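Local coordinates for protein branched-chain-amino-acid aminotransferase (Deinococcus radiodurans, PDB 3UZO) that probably transfers amino groups between branched-chain amino acids and 2-oxoglutarate, using pyridoxal 5'-phosphate as cofactor, at residues A[246-250]-A[251-255]. Sequence-based numbering, arbitrary orientation.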
# COMPACT_ATOMS: atom_id res chain seq x y z
N ALA A 246 -8.49 9.67 -25.02
CA ALA A 246 -9.61 10.34 -25.66
C ALA A 246 -9.24 10.68 -27.09
O ALA A 246 -8.06 10.78 -27.44
CB ALA A 246 -9.98 11.62 -24.89
N ILE A 247 -10.26 10.83 -27.93
CA ILE A 247 -10.06 11.17 -29.33
C ILE A 247 -10.66 12.56 -29.54
O ILE A 247 -11.79 12.82 -29.13
CB ILE A 247 -10.77 10.15 -30.26
CG1 ILE A 247 -10.14 8.75 -30.11
CG2 ILE A 247 -10.63 10.57 -31.70
CD1 ILE A 247 -10.24 8.16 -28.74
N THR A 248 -9.90 13.46 -30.17
CA THR A 248 -10.38 14.82 -30.42
C THR A 248 -11.63 14.84 -31.29
O THR A 248 -11.93 13.88 -32.01
CB THR A 248 -9.28 15.67 -31.09
OG1 THR A 248 -8.81 15.01 -32.27
CG2 THR A 248 -8.12 15.89 -30.12
N GLN A 249 -12.36 15.96 -31.23
CA GLN A 249 -13.60 16.11 -32.00
C GLN A 249 -13.49 15.79 -33.48
O GLN A 249 -14.40 15.19 -34.05
CB GLN A 249 -14.16 17.53 -31.81
CG GLN A 249 -14.84 17.77 -30.46
CD GLN A 249 -16.01 16.82 -30.21
OE1 GLN A 249 -16.50 16.17 -31.13
NE2 GLN A 249 -16.47 16.75 -28.96
N ASP A 250 -12.39 16.18 -34.12
CA ASP A 250 -12.23 15.91 -35.54
C ASP A 250 -11.83 14.45 -35.79
O ASP A 250 -11.65 14.04 -36.94
CB ASP A 250 -11.18 16.84 -36.16
CG ASP A 250 -9.80 16.65 -35.55
OD1 ASP A 250 -9.67 15.87 -34.59
OD2 ASP A 250 -8.85 17.30 -36.03
N GLY A 251 -11.70 13.68 -34.71
CA GLY A 251 -11.34 12.28 -34.82
C GLY A 251 -9.95 12.02 -35.38
O GLY A 251 -9.64 10.89 -35.77
N GLN A 252 -9.11 13.04 -35.41
CA GLN A 252 -7.77 12.90 -35.97
C GLN A 252 -6.64 12.72 -34.97
O GLN A 252 -5.52 12.39 -35.35
CB GLN A 252 -7.46 14.12 -36.85
CG GLN A 252 -8.55 14.46 -37.85
CD GLN A 252 -8.84 13.31 -38.78
OE1 GLN A 252 -7.96 12.84 -39.50
NE2 GLN A 252 -10.08 12.84 -38.77
N LYS A 253 -6.93 12.92 -33.69
CA LYS A 253 -5.89 12.83 -32.68
C LYS A 253 -6.24 11.99 -31.46
O LYS A 253 -7.34 12.10 -30.90
CB LYS A 253 -5.52 14.25 -32.24
CG LYS A 253 -4.23 14.39 -31.47
CD LYS A 253 -3.91 15.87 -31.27
CE LYS A 253 -2.55 16.09 -30.65
NZ LYS A 253 -2.23 17.54 -30.57
N PHE A 254 -5.28 11.18 -31.04
CA PHE A 254 -5.39 10.29 -29.89
C PHE A 254 -4.66 10.97 -28.74
O PHE A 254 -3.45 11.22 -28.82
CB PHE A 254 -4.72 8.94 -30.23
CG PHE A 254 -4.68 7.95 -29.09
CD1 PHE A 254 -5.65 6.95 -28.99
CD2 PHE A 254 -3.67 8.00 -28.14
CE1 PHE A 254 -5.60 6.01 -27.95
CE2 PHE A 254 -3.62 7.06 -27.09
CZ PHE A 254 -4.59 6.07 -27.00
N VAL A 255 -5.38 11.27 -27.67
CA VAL A 255 -4.78 11.94 -26.52
C VAL A 255 -4.87 11.12 -25.24
O VAL A 255 -5.91 10.52 -24.95
CB VAL A 255 -5.44 13.32 -26.28
CG1 VAL A 255 -4.73 14.04 -25.14
CG2 VAL A 255 -5.39 14.15 -27.55
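T248 and D250 meet Q252 and K253 round the loop end of the beta hairpin formed by antiparallel strands 243-248 and 253-257. A type I turn runs from T248 to G251, and G251 N closes it on T248 O at 2.7 Å. G251, the last residue of the turn, has a positive phi of 65°, which glycine adopts easily. D250 CG sits between its backbone N and carbonyl carbon (chi1 62°), which folds the carboxylate back over the turn. There OD1 accepts two bonds. T248 OG1 donates to D250 OD1 at 2.6 Å, nearly in line with the C-O bond. Q252 N reaches the same OD1 at 3.0 Å from above the carboxylate plane. The T248 hydroxyl also takes a weak bond from K253 N. T248 CG2 lies 3.7 Å from K253 CB. K253 then runs out extended to a salt bridge with E284. On the other face of the hairpin, I247 CG2 packs on G251 CA at 3.6 Å, while F254 is covered by helices 266-277 and 331-344. The Q252 chain bends at chi2 (-58°) and brings its amide, nearly perpendicular to the D250 carboxylate, back to the turn, where NE2 donates to D250 O at 2.7 Å.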